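Local coordinates for protein mucin-like protocadherin (Homo sapiens, PDB 6OAE) that probably uses its extracellular cadherin repeats, the first two of which are present here, for calcium-dependent adhesion to CDHR2 on adjacent microvilli, at residues D61-S66 and V93-P98; A127-K132 and V181-G186; D11-E16 and E23-I28. All blocks are in the same frame, centred on the assembly; numbering follows the deposited sequence.

Contact 1 (D61-S66 and V93-P98); sequences DYEEKS and VNDNAP. With CA (calcium ion), chain C; CA (calcium ion), chain D; CA (calcium ion), chain E.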
ATOM      1  N   ASP A  61       8.850  -6.227   5.419  1.00 22.73           N
ATOM      2  CA  ASP A  61       7.475  -5.812   5.054  1.00 23.76           C
ATOM      3  C   ASP A  61       7.412  -4.297   5.198  1.00 24.72           C
ATOM      4  O   ASP A  61       7.402  -3.810   6.333  1.00 24.04           O
ATOM      5  CB  ASP A  61       6.430  -6.514   5.916  1.00 24.52           C
ATOM      6  CG  ASP A  61       5.004  -6.009   5.722  1.00 24.02           C
ATOM      7  OD1 ASP A  61       4.780  -5.251   4.781  1.00 25.21           O
ATOM      8  OD2 ASP A  61       4.157  -6.378   6.525  1.00 24.78           O
ATOM      9  N   TYR A  62       7.362  -3.596   4.074  1.00 24.42           N
ATOM     10  CA  TYR A  62       7.323  -2.117   4.005  1.00 25.16           C
ATOM     11  C   TYR A  62       6.177  -1.536   4.861  1.00 25.62           C
ATOM     12  O   TYR A  62       6.368  -0.430   5.434  1.00 26.19           O
ATOM     13  CB  TYR A  62       7.209  -1.658   2.558  1.00 25.59           C
ATOM     14  CG  TYR A  62       7.268  -0.168   2.405  1.00 26.09           C
ATOM     15  CD1 TYR A  62       8.483   0.478   2.254  1.00 26.37           C
ATOM     16  CD2 TYR A  62       6.116   0.601   2.434  1.00 27.08           C
ATOM     17  CE1 TYR A  62       8.559   1.859   2.119  1.00 27.57           C
ATOM     18  CE2 TYR A  62       6.175   1.979   2.302  1.00 27.18           C
ATOM     19  CZ  TYR A  62       7.398   2.609   2.147  1.00 29.03           C
ATOM     20  OH  TYR A  62       7.451   3.969   2.018  1.00 30.85           O
ATOM     21  N   GLU A  63       5.047  -2.234   4.964  1.00 26.47           N
ATOM     22  CA  GLU A  63       3.860  -1.790   5.747  1.00 26.81           C
ATOM     23  C   GLU A  63       4.104  -1.956   7.267  1.00 29.15           C
ATOM     24  O   GLU A  63       3.413  -1.292   8.041  1.00 27.69           O
ATOM     25  CB  GLU A  63       2.606  -2.537   5.280  1.00 26.23           C
ATOM     26  CG  GLU A  63       2.034  -2.021   3.963  1.00 25.82           C
ATOM     27  CD  GLU A  63       2.827  -2.317   2.691  1.00 25.10           C
ATOM     28  OE1 GLU A  63       3.131  -3.502   2.438  1.00 25.90           O
ATOM     29  OE2 GLU A  63       3.134  -1.377   1.936  1.00 24.62           O
ATOM     30  N   GLU A  64       5.040  -2.811   7.689  1.00 30.42           N
ATOM     31  CA  GLU A  64       5.376  -3.025   9.124  1.00 30.91           C
ATOM     32  C   GLU A  64       6.545  -2.098   9.504  1.00 31.31           C
ATOM     33  O   GLU A  64       6.430  -1.404  10.534  1.00 29.30           O
ATOM     34  CB  GLU A  64       5.641  -4.517   9.344  1.00 33.36           C
ATOM     35  CG  GLU A  64       6.024  -4.897  10.771  1.00 36.03           C
ATOM     36  CD  GLU A  64       7.510  -5.069  11.036  1.00 39.48           C
ATOM     37  OE1 GLU A  64       8.249  -5.509  10.111  1.00 42.35           O
ATOM     38  OE2 GLU A  64       7.939  -4.769  12.175  1.00 44.94           O
ATOM     39  N   LYS A  65       7.627  -2.066   8.713  1.00 29.81           N
ATOM     40  CA  LYS A  65       8.824  -1.242   9.026  1.00 30.80           C
ATOM     41  C   LYS A  65       9.653  -1.063   7.755  1.00 30.62           C
ATOM     42  O   LYS A  65      10.004  -2.090   7.149  1.00 29.66           O
ATOM     43  CB  LYS A  65       9.613  -1.929  10.145  1.00 32.06           C
ATOM     44  CG  LYS A  65      10.621  -1.060  10.878  1.00 35.30           C
ATOM     45  CD  LYS A  65      11.435  -1.832  11.894  1.00 37.17           C
ATOM     46  CE  LYS A  65      10.627  -2.352  13.068  1.00 39.48           C
ATOM     47  NZ  LYS A  65      10.206  -1.255  13.971  1.00 41.53           N
ATOM     48  N   SER A  66       9.945   0.184   7.371  1.00 29.30           N
ATOM     49  CA  SER A  66      10.591   0.553   6.081  1.00 29.65           C
ATOM     50  C   SER A  66      12.107   0.749   6.234  1.00 28.44           C
ATOM     51  O   SER A  66      12.792   0.891   5.208  1.00 28.08           O
ATOM     52  CB  SER A  66       9.947   1.787   5.517  1.00 29.16           C
ATOM     53  OG  SER A  66      10.229   2.911   6.328  1.00 31.40           O
ATOM     54  N   VAL A  93       6.527  -2.517  -2.454  1.00 25.42           N
ATOM     55  CA  VAL A  93       6.001  -3.338  -3.573  1.00 26.56           C
ATOM     56  C   VAL A  93       4.473  -3.197  -3.525  1.00 25.95           C
ATOM     57  O   VAL A  93       3.912  -3.025  -2.405  1.00 24.90           O
ATOM     58  CB  VAL A  93       6.479  -4.796  -3.428  1.00 28.05           C
ATOM     59  CG1 VAL A  93       5.696  -5.773  -4.306  1.00 29.95           C
ATOM     60  CG2 VAL A  93       7.983  -4.913  -3.695  1.00 29.13           C
ATOM     61  N   ASN A  94       3.818  -3.245  -4.678  1.00 25.94           N
ATOM     62  CA  ASN A  94       2.335  -3.280  -4.750  1.00 26.01           C
ATOM     63  C   ASN A  94       1.912  -4.698  -4.358  1.00 25.21           C
ATOM     64  O   ASN A  94       1.709  -5.538  -5.261  1.00 23.73           O
ATOM     65  CB  ASN A  94       1.836  -2.821  -6.134  1.00 26.95           C
ATOM     66  CG  ASN A  94       0.326  -2.835  -6.222  1.00 27.04           C
ATOM     67  OD1 ASN A  94      -0.335  -2.998  -5.203  1.00 25.03           O
ATOM     68  ND2 ASN A  94      -0.219  -2.678  -7.424  1.00 27.91           N
ATOM     69  N   ASP A  95       1.813  -4.979  -3.054  1.00 24.55           N
ATOM     70  CA  ASP A  95       1.569  -6.346  -2.522  1.00 25.55           C
ATOM     71  C   ASP A  95       0.217  -6.434  -1.787  1.00 25.71           C
ATOM     72  O   ASP A  95      -0.071  -7.518  -1.222  1.00 26.48           O
ATOM     73  CB  ASP A  95       2.742  -6.815  -1.642  1.00 24.54           C
ATOM     74  CG  ASP A  95       3.023  -6.011  -0.387  1.00 24.05           C
ATOM     75  OD1 ASP A  95       2.660  -4.822  -0.343  1.00 24.76           O
ATOM     76  OD2 ASP A  95       3.642  -6.587   0.574  1.00 23.31           O
ATOM     77  N   ASN A  96      -0.587  -5.365  -1.805  1.00 25.52           N
ATOM     78  CA  ASN A  96      -1.915  -5.288  -1.151  1.00 24.45           C
ATOM     79  C   ASN A  96      -2.963  -4.916  -2.200  1.00 25.31           C
ATOM     80  O   ASN A  96      -2.661  -4.102  -3.101  1.00 23.87           O
ATOM     81  CB  ASN A  96      -1.904  -4.303   0.023  1.00 24.04           C
ATOM     82  CG  ASN A  96      -1.059  -4.815   1.174  1.00 24.71           C
ATOM     83  OD1 ASN A  96      -1.528  -5.593   1.996  1.00 26.52           O
ATOM     84  ND2 ASN A  96       0.183  -4.386   1.241  1.00 23.57           N
ATOM     85  N   ALA A  97      -4.148  -5.521  -2.102  1.00 24.85           N
ATOM     86  CA  ALA A  97      -5.286  -5.250  -3.010  1.00 24.42           C
ATOM     87  C   ALA A  97      -6.153  -4.168  -2.374  1.00 25.38           C
ATOM     88  O   ALA A  97      -6.265  -4.088  -1.144  1.00 24.92           O
ATOM     89  CB  ALA A  97      -6.065  -6.516  -3.286  1.00 24.10           C
ATOM     90  N   PRO A  98      -6.774  -3.273  -3.173  1.00 24.81           N
ATOM     91  CA  PRO A  98      -7.735  -2.330  -2.618  1.00 25.47           C
ATOM     92  C   PRO A  98      -8.971  -3.137  -2.212  1.00 25.79           C
ATOM     93  O   PRO A  98      -9.263  -4.155  -2.813  1.00 25.56           O
ATOM     94  CB  PRO A  98      -7.998  -1.327  -3.756  1.00 25.84           C
ATOM     95  CG  PRO A  98      -7.683  -2.120  -5.021  1.00 25.23           C
ATOM     96  CD  PRO A  98      -6.599  -3.105  -4.619  1.00 25.45           C
TER
HETATM   97 CA    CA C 302       3.523  -2.711  -0.100  1.00 21.83          CA
HETATM   98 CA    CA D 303       3.940  -5.683   2.577  1.00 23.27          CA
HETATM   99 CA    CA E 304      -1.960  -2.035  -3.781  1.00 23.42          CA
HETATM  100  O   HOH W   1       4.668  -7.894   3.192  1.00 21.40           O
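E63 brings its carboxylate up to that of D95, the two side chains running past each other in opposite directions with the carboxylate planes 54° apart. E63 OE1 comes within 3.1 Å of D95 OD1. Two calcium ions bridge the groups and probably offset their repulsion. A bend in the E63 chain (chi2 71°) presents both its oxygens to the calcium of chain C, at 2.7 Å from OE1 and 2.5 Å from OE2. E63 OE1 also binds the calcium of chain D, 2.3 Å away. D95 bridges the same pair, giving OD1 to the first ion and OD2 to the second; N18 is a further polar partner of D95. N96 adds a weak hydrogen bond from ND2 to E63 OE1 (3.3 Å). D61 OD1 binds the chain D calcium and accepts from E63 N (3.0 Å), an Asx turn. E17, D92 and D131 complete the chain C site with V93 O. N94 OD1 and N96 O bind the third calcium. D61-Y62-E63 and D92 to N96 match the DXE and DXNDN calcium-binding motifs of cadherins. Residues 61-66 lie in the loop between strands 53-56 and 67-76, and residues 93-98 in the linker between strands 79-91 and 104-110.

Contact 2 (A127-K132 and V181-G186); sequences AEDRDK and VRDTPG. With CA (calcium ion), chain E; CA (calcium ion), chain C.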
ATOM      1  N   ALA A 127     -12.447   2.987  -1.597  1.00 26.42           N
ATOM      2  CA  ALA A 127     -11.770   1.770  -1.122  1.00 26.67           C
ATOM      3  C   ALA A 127     -10.541   2.187  -0.312  1.00 26.99           C
ATOM      4  O   ALA A 127     -10.198   3.383  -0.293  1.00 27.84           O
ATOM      5  CB  ALA A 127     -11.408   0.906  -2.304  1.00 26.30           C
ATOM      6  N   GLU A 128      -9.903   1.209   0.324  1.00 27.85           N
ATOM      7  CA  GLU A 128      -8.635   1.400   1.068  0.50 28.04           C
ATOM      8  C   GLU A 128      -7.661   0.309   0.633  1.00 26.98           C
ATOM      9  O   GLU A 128      -8.104  -0.849   0.451  1.00 25.71           O
ATOM     10  CB  GLU A 128      -8.831   1.353   2.582  0.50 29.44           C
ATOM     11  CG  GLU A 128      -7.652   1.935   3.341  0.50 29.66           C
ATOM     12  CD  GLU A 128      -7.969   2.204   4.800  0.50 30.67           C
ATOM     13  OE1 GLU A 128      -9.154   2.024   5.186  0.50 30.42           O
ATOM     14  OE2 GLU A 128      -7.051   2.587   5.540  0.50 32.14           O
ATOM     15  N   ASP A 129      -6.408   0.711   0.454  1.00 26.93           N
ATOM     16  CA  ASP A 129      -5.291  -0.157   0.015  1.00 26.23           C
ATOM     17  C   ASP A 129      -4.160   0.029   1.026  1.00 25.98           C
ATOM     18  O   ASP A 129      -3.719   1.191   1.210  1.00 24.64           O
ATOM     19  CB  ASP A 129      -4.932   0.221  -1.420  1.00 25.41           C
ATOM     20  CG  ASP A 129      -3.941  -0.692  -2.074  1.00 24.89           C
ATOM     21  OD1 ASP A 129      -2.993  -1.142  -1.376  1.00 23.53           O
ATOM     22  OD2 ASP A 129      -4.104  -0.942  -3.275  1.00 24.92           O
ATOM     23  N   ARG A 130      -3.703  -1.064   1.651  1.00 27.18           N
ATOM     24  CA  ARG A 130      -2.634  -1.021   2.695  1.00 26.66           C
ATOM     25  C   ARG A 130      -1.289  -0.592   2.081  1.00 25.60           C
ATOM     26  O   ARG A 130      -0.379  -0.288   2.857  1.00 24.54           O
ATOM     27  CB  ARG A 130      -2.569  -2.345   3.464  1.00 28.76           C
ATOM     28  CG  ARG A 130      -3.801  -2.617   4.324  1.00 31.27           C
ATOM     29  CD  ARG A 130      -3.692  -3.897   5.142  1.00 33.51           C
ATOM     30  NE  ARG A 130      -4.857  -4.105   5.998  1.00 34.38           N
ATOM     31  CZ  ARG A 130      -5.113  -3.414   7.103  1.00 37.17           C
ATOM     32  NH1 ARG A 130      -6.213  -3.668   7.798  1.00 37.96           N
ATOM     33  NH2 ARG A 130      -4.274  -2.472   7.524  1.00 39.05           N
ATOM     34  N   ASP A 131      -1.146  -0.554   0.755  1.00 24.36           N
ATOM     35  CA  ASP A 131      -0.046   0.190   0.094  1.00 25.62           C
ATOM     36  C   ASP A 131      -0.433   1.666   0.179  1.00 27.14           C
ATOM     37  O   ASP A 131      -1.150   2.155  -0.719  1.00 26.30           O
ATOM     38  CB  ASP A 131       0.171  -0.277  -1.344  1.00 23.69           C
ATOM     39  CG  ASP A 131       0.494  -1.745  -1.442  1.00 23.80           C
ATOM     40  OD1 ASP A 131       1.374  -2.188  -0.673  1.00 24.08           O
ATOM     41  OD2 ASP A 131      -0.131  -2.442  -2.269  1.00 21.44           O
ATOM     42  N   LYS A 132      -0.001   2.346   1.230  1.00 29.24           N
ATOM     43  CA  LYS A 132      -0.455   3.726   1.556  1.00 32.17           C
ATOM     44  C   LYS A 132      -0.207   4.686   0.378  1.00 31.10           C
ATOM     45  O   LYS A 132      -0.946   5.657   0.271  1.00 31.34           O
ATOM     46  CB  LYS A 132       0.288   4.260   2.778  1.00 35.58           C
ATOM     47  CG  LYS A 132      -0.074   3.633   4.114  1.00 39.99           C
ATOM     48  CD  LYS A 132       0.303   4.535   5.303  1.00 43.42           C
ATOM     49  CE  LYS A 132       1.754   4.435   5.759  1.00 46.99           C
ATOM     50  NZ  LYS A 132       2.757   4.628   4.672  1.00 48.28           N
ATOM     51  N   VAL A 181     -12.477  -0.746  -8.604  1.00 21.23           N
ATOM     52  CA  VAL A 181     -11.315   0.066  -8.186  1.00 21.15           C
ATOM     53  C   VAL A 181     -10.076  -0.750  -8.529  1.00 21.62           C
ATOM     54  O   VAL A 181     -10.131  -1.983  -8.359  1.00 22.25           O
ATOM     55  CB  VAL A 181     -11.380   0.460  -6.697  1.00 20.75           C
ATOM     56  CG1 VAL A 181     -11.341  -0.752  -5.762  1.00 21.00           C
ATOM     57  CG2 VAL A 181     -10.289   1.455  -6.355  1.00 21.19           C
ATOM     58  N   ARG A 182      -9.028  -0.092  -9.010  1.00 21.49           N
ATOM     59  CA  ARG A 182      -7.706  -0.734  -9.213  1.00 22.45           C
ATOM     60  C   ARG A 182      -6.663   0.183  -8.584  1.00 22.33           C
ATOM     61  O   ARG A 182      -6.954   1.400  -8.415  1.00 21.06           O
ATOM     62  CB  ARG A 182      -7.449  -1.055 -10.693  1.00 23.61           C
ATOM     63  CG  ARG A 182      -7.397   0.159 -11.596  1.00 25.14           C
ATOM     64  CD  ARG A 182      -6.920  -0.084 -13.024  1.00 26.83           C
ATOM     65  NE  ARG A 182      -6.810   1.211 -13.695  1.00 27.03           N
ATOM     66  CZ  ARG A 182      -7.803   1.867 -14.311  1.00 30.38           C
ATOM     67  NH1 ARG A 182      -9.029   1.367 -14.392  1.00 31.89           N
ATOM     68  NH2 ARG A 182      -7.559   3.039 -14.867  1.00 29.78           N
ATOM     69  N   ASP A 183      -5.487  -0.368  -8.263  1.00 22.29           N
ATOM     70  CA  ASP A 183      -4.401   0.379  -7.574  1.00 22.46           C
ATOM     71  C   ASP A 183      -3.298   0.772  -8.570  1.00 23.98           C
ATOM     72  O   ASP A 183      -2.211   1.087  -8.116  1.00 23.37           O
ATOM     73  CB  ASP A 183      -3.869  -0.430  -6.397  1.00 22.91           C
ATOM     74  CG  ASP A 183      -3.368  -1.825  -6.733  1.00 22.39           C
ATOM     75  OD1 ASP A 183      -3.313  -2.191  -7.946  1.00 21.60           O
ATOM     76  OD2 ASP A 183      -3.064  -2.543  -5.764  1.00 23.42           O
ATOM     77  N   THR A 184      -3.577   0.741  -9.876  1.00 23.80           N
ATOM     78  CA  THR A 184      -2.640   1.151 -10.951  1.00 23.65           C
ATOM     79  C   THR A 184      -3.384   2.000 -11.973  1.00 24.41           C
ATOM     80  O   THR A 184      -4.568   1.790 -12.221  1.00 23.85           O
ATOM     81  CB  THR A 184      -1.992  -0.066 -11.621  1.00 24.01           C
ATOM     82  OG1 THR A 184      -3.009  -0.855 -12.259  1.00 24.05           O
ATOM     83  CG2 THR A 184      -1.192  -0.882 -10.631  1.00 23.83           C
ATOM     84  N   PRO A 185      -2.726   2.983 -12.612  1.00 25.37           N
ATOM     85  CA  PRO A 185      -3.379   3.757 -13.660  1.00 25.81           C
ATOM     86  C   PRO A 185      -3.776   2.869 -14.850  1.00 27.57           C
ATOM     87  O   PRO A 185      -4.810   3.108 -15.421  1.00 28.56           O
ATOM     88  CB  PRO A 185      -2.327   4.775 -14.124  1.00 26.00           C
ATOM     89  CG  PRO A 185      -1.216   4.712 -13.119  1.00 27.06           C
ATOM     90  CD  PRO A 185      -1.343   3.414 -12.359  1.00 26.40           C
ATOM     91  N   GLY A 186      -2.930   1.884 -15.173  1.00 29.72           N
ATOM     92  CA  GLY A 186      -3.098   0.954 -16.304  1.00 32.84           C
ATOM     93  C   GLY A 186      -3.968  -0.229 -15.919  1.00 34.64           C
ATOM     94  O   GLY A 186      -3.823  -0.743 -14.782  1.00 31.35           O
TER
HETATM   95 CA    CA E 304      -1.960  -2.035  -3.781  1.00 23.42          CA
HETATM   96 CA    CA C 302       3.523  -2.711  -0.100  1.00 21.83          CA
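D129 and D183 meet over the calcium ion of chain E, their side chains crossing at about a right angle. D129 OD2 stands 3.1 Å from D183 OD2, and the calcium bound by both probably offsets the repulsion of the two carboxylates. With CG anti to the backbone N (chi1 -172°), D129 carries both oxygens to the ion, OD1 at 2.8 Å and OD2 at 2.5 Å from the calcium, while D183 gives OD2 alone. H193 is a second polar partner of D183. D129 OD1 also accepts from D131 N (2.9 Å, 151°), an Asx turn. D131 spans two ions, with OD2 on the chain E calcium and OD1 on that of chain C. Beside this tight polar part, A127 CB rests on V181 CG1 at 3.8 Å, a small apolar contact. The other side is looser. E128, R130 and K132 are exposed. R182 leaves its backbone on the side away from 127-132, and R182 NH2 donates to P185 O (2.8 Å), a bond within 181-186. N94, N96 and D134 complete the chain E site. D129 and D131 form the DXD motif of the second repeat, and with D183 they make its half of a typical cadherin interdomain calcium site.

Contact 3 (D11-E16 and E23-I28); sequences DIFEVE and EPLVDI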
ATOM      1  N   ASP A  11      27.370   0.177   3.614  1.00 21.43           N
ATOM      2  CA  ASP A  11      26.570   0.236   4.862  1.00 20.92           C
ATOM      3  C   ASP A  11      25.142   0.694   4.598  1.00 19.97           C
ATOM      4  O   ASP A  11      24.393   0.773   5.580  1.00 19.67           O
ATOM      5  CB  ASP A  11      27.309   1.057   5.921  1.00 21.13           C
ATOM      6  CG  ASP A  11      27.545   2.514   5.589  1.00 22.81           C
ATOM      7  OD1 ASP A  11      26.995   2.985   4.579  1.00 23.23           O
ATOM      8  OD2 ASP A  11      28.287   3.169   6.365  1.00 24.15           O
ATOM      9  N   ILE A  12      24.763   0.985   3.352  1.00 19.80           N
ATOM     10  CA  ILE A  12      23.356   1.300   2.973  1.00 20.74           C
ATOM     11  C   ILE A  12      22.941   0.279   1.919  1.00 21.23           C
ATOM     12  O   ILE A  12      23.594   0.209   0.849  1.00 21.09           O
ATOM     13  CB  ILE A  12      23.171   2.746   2.471  1.00 20.63           C
ATOM     14  CG1 ILE A  12      23.570   3.766   3.544  1.00 21.14           C
ATOM     15  CG2 ILE A  12      21.751   3.002   1.984  1.00 21.51           C
ATOM     16  CD1 ILE A  12      23.606   5.184   3.059  1.00 21.47           C
ATOM     17  N   PHE A  13      21.889  -0.468   2.212  1.00 21.43           N
ATOM     18  CA  PHE A  13      21.344  -1.537   1.339  1.00 21.76           C
ATOM     19  C   PHE A  13      19.903  -1.199   1.033  1.00 23.17           C
ATOM     20  O   PHE A  13      19.192  -0.687   1.928  1.00 25.18           O
ATOM     21  CB  PHE A  13      21.490  -2.902   2.015  1.00 21.28           C
ATOM     22  CG  PHE A  13      22.922  -3.228   2.322  1.00 21.13           C
ATOM     23  CD1 PHE A  13      23.526  -2.752   3.482  1.00 20.71           C
ATOM     24  CD2 PHE A  13      23.693  -3.956   1.422  1.00 20.85           C
ATOM     25  CE1 PHE A  13      24.855  -3.027   3.742  1.00 21.03           C
ATOM     26  CE2 PHE A  13      25.022  -4.226   1.679  1.00 20.94           C
ATOM     27  CZ  PHE A  13      25.609  -3.759   2.836  1.00 21.56           C
ATOM     28  N   GLU A  14      19.479  -1.489  -0.189  1.00 23.24           N
ATOM     29  CA  GLU A  14      18.075  -1.376  -0.600  1.00 24.76           C
ATOM     30  C   GLU A  14      17.591  -2.790  -0.828  1.00 23.95           C
ATOM     31  O   GLU A  14      18.274  -3.501  -1.557  1.00 23.28           O
ATOM     32  CB  GLU A  14      17.940  -0.503  -1.837  1.00 27.06           C
ATOM     33  CG  GLU A  14      17.945   0.966  -1.504  1.00 30.32           C
ATOM     34  CD  GLU A  14      17.525   1.838  -2.663  1.00 33.92           C
ATOM     35  OE1 GLU A  14      17.420   1.308  -3.795  1.00 36.30           O
ATOM     36  OE2 GLU A  14      17.288   3.028  -2.420  1.00 36.54           O
ATOM     37  N   VAL A  15      16.489  -3.172  -0.178  1.00 23.79           N
ATOM     38  CA  VAL A  15      15.900  -4.536  -0.282  1.00 23.12           C
ATOM     39  C   VAL A  15      14.408  -4.357  -0.553  1.00 23.64           C
ATOM     40  O   VAL A  15      13.758  -3.703   0.229  1.00 22.90           O
ATOM     41  CB  VAL A  15      16.164  -5.383   0.979  1.00 22.77           C
ATOM     42  CG1 VAL A  15      15.554  -6.772   0.859  1.00 22.88           C
ATOM     43  CG2 VAL A  15      17.661  -5.493   1.288  1.00 23.09           C
ATOM     44  N   GLU A  16      13.904  -4.933  -1.637  1.00 24.16           N
ATOM     45  CA  GLU A  16      12.450  -4.925  -1.924  1.00 26.02           C
ATOM     46  C   GLU A  16      11.760  -5.757  -0.856  1.00 23.88           C
ATOM     47  O   GLU A  16      12.264  -6.841  -0.529  1.00 23.06           O
ATOM     48  CB  GLU A  16      12.118  -5.508  -3.290  1.00 29.36           C
ATOM     49  CG  GLU A  16      12.737  -4.734  -4.420  1.00 33.96           C
ATOM     50  CD  GLU A  16      11.990  -4.834  -5.738  1.00 37.97           C
ATOM     51  OE1 GLU A  16      11.216  -5.810  -5.938  1.00 40.56           O
ATOM     52  OE2 GLU A  16      12.183  -3.934  -6.548  1.00 43.06           O
ATOM     53  N   GLU A  23      21.829 -14.808   1.739  1.00 21.49           N
ATOM     54  CA  GLU A  23      23.262 -14.515   1.559  1.00 21.85           C
ATOM     55  C   GLU A  23      23.631 -13.324   2.441  1.00 22.06           C
ATOM     56  O   GLU A  23      22.767 -12.526   2.815  1.00 20.68           O
ATOM     57  CB  GLU A  23      23.549 -14.230   0.087  1.00 22.15           C
ATOM     58  CG  GLU A  23      22.848 -12.985  -0.441  1.00 22.01           C
ATOM     59  CD  GLU A  23      22.914 -12.839  -1.947  1.00 23.66           C
ATOM     60  OE1 GLU A  23      23.808 -13.465  -2.548  1.00 23.93           O
ATOM     61  OE2 GLU A  23      22.083 -12.082  -2.528  1.00 24.91           O
ATOM     62  N   PRO A  24      24.923 -13.165   2.780  1.00 22.65           N
ATOM     63  CA  PRO A  24      25.364 -12.013   3.567  1.00 22.62           C
ATOM     64  C   PRO A  24      25.105 -10.667   2.880  1.00 22.64           C
ATOM     65  O   PRO A  24      25.183 -10.587   1.664  1.00 20.96           O
ATOM     66  CB  PRO A  24      26.876 -12.234   3.767  1.00 22.99           C
ATOM     67  CG  PRO A  24      27.272 -13.383   2.871  1.00 23.50           C
ATOM     68  CD  PRO A  24      26.014 -14.087   2.443  1.00 22.71           C
ATOM     69  N   LEU A  25      24.792  -9.633   3.668  1.00 23.29           N
ATOM     70  CA  LEU A  25      24.736  -8.225   3.180  1.00 23.78           C
ATOM     71  C   LEU A  25      26.150  -7.714   3.021  1.00 23.33           C
ATOM     72  O   LEU A  25      26.428  -7.000   2.043  1.00 24.00           O
ATOM     73  CB  LEU A  25      24.011  -7.321   4.187  1.00 24.44           C
ATOM     74  CG  LEU A  25      22.542  -7.615   4.416  1.00 25.08           C
ATOM     75  CD1 LEU A  25      22.001  -6.734   5.543  1.00 24.75           C
ATOM     76  CD2 LEU A  25      21.752  -7.423   3.129  1.00 26.32           C
ATOM     77  N   VAL A  26      27.022  -8.037   3.962  1.00 24.58           N
ATOM     78  CA  VAL A  26      28.377  -7.437   3.945  1.00 25.98           C
ATOM     79  C   VAL A  26      29.331  -8.221   4.845  1.00 25.85           C
ATOM     80  O   VAL A  26      28.909  -8.738   5.886  1.00 25.33           O
ATOM     81  CB  VAL A  26      28.287  -5.942   4.322  1.00 26.19           C
ATOM     82  CG1 VAL A  26      28.020  -5.716   5.800  1.00 26.86           C
ATOM     83  CG2 VAL A  26      29.515  -5.175   3.873  1.00 27.54           C
ATOM     84  N   ASP A  27      30.584  -8.269   4.422  1.00 27.28           N
ATOM     85  CA  ASP A  27      31.730  -8.759   5.224  1.00 30.54           C
ATOM     86  C   ASP A  27      32.147  -7.623   6.170  1.00 30.69           C
ATOM     87  O   ASP A  27      32.244  -6.459   5.732  1.00 31.44           O
ATOM     88  CB  ASP A  27      32.839  -9.265   4.308  1.00 34.38           C
ATOM     89  CG  ASP A  27      32.483 -10.539   3.539  1.00 37.58           C
ATOM     90  OD1 ASP A  27      31.292 -10.942   3.523  1.00 42.20           O
ATOM     91  OD2 ASP A  27      33.395 -11.128   2.964  1.00 42.01           O
ATOM     92  N   ILE A  28      32.338  -7.935   7.435  1.00 28.65           N
ATOM     93  CA  ILE A  28      32.830  -6.965   8.442  1.00 29.67           C
ATOM     94  C   ILE A  28      34.321  -7.240   8.579  1.00 32.03           C
ATOM     95  O   ILE A  28      34.683  -8.385   8.925  1.00 32.15           O
ATOM     96  CB  ILE A  28      32.076  -7.091   9.768  1.00 29.27           C
ATOM     97  CG1 ILE A  28      30.556  -6.994   9.563  1.00 27.69           C
ATOM     98  CG2 ILE A  28      32.583  -6.058  10.786  1.00 29.94           C
ATOM     99  CD1 ILE A  28      29.748  -7.542  10.710  1.00 27.49           C
TER
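F13 carries the contact from segment 11-16, with its ring directed at L25 and V26. Two residues earlier, D11 makes a backbone hydrogen bond with F87, and F13 itself pairs with F87 and S89. The first torsion of F13 sets CG anti to the carbonyl carbon (chi1 -59°), and the ring reaches across to L25 and V26. L25 CB lies over one ring face, 4.2 Å from the centroid of the F13 ring and 13° off the normal, a CH-pi contact. The outer ring atoms also reach the L25 backbone, with F13 CE2 3.1 Å from L25 O. V26 approaches obliquely, its CB 3.8 Å from F13 CZ. With an alanine here in place of F13, L25 CB would probably lose the aromatic face it rests on and a gap would open beside V26. V15 starts out toward 23-28, but its side chain packs on V21 and V88. At the end of the strand, E16 O is hydrogen-bonded to T19 OG1. Strand 12-16 is an outer strand of the four-stranded sheet, parallel to its neighbour 79-91. Strand 26-27 edges the three-stranded antiparallel sheet beside 53-56. L25 touches V88 in the first sheet and L54 and F47 in the second, so the contact packs one sheet of the cadherin repeat against the other.

In the fold
Contact 1 is a surface contact, while contacts 2 and 3 are buried. Contacts 1 and 2 belong to different cadherin repeats, and their centres are about 12 Å apart. They share the calcium ions of chains C and E, and D95 OD1 comes 3.0 Å from D131 OD1 across the junction. A probable hydrogen bond from N96 N to D131 OD2 adds to this link. Both are dominated by carboxylates binding calcium; contact 2 adds a small apolar pair at a strand end. Contact 3 is apolar, set between two sheets away from the linker, and includes no calcium ligand. Its centre is about 31 Å from that of contact 2. It still reaches contact 1 where E16 packs on V93.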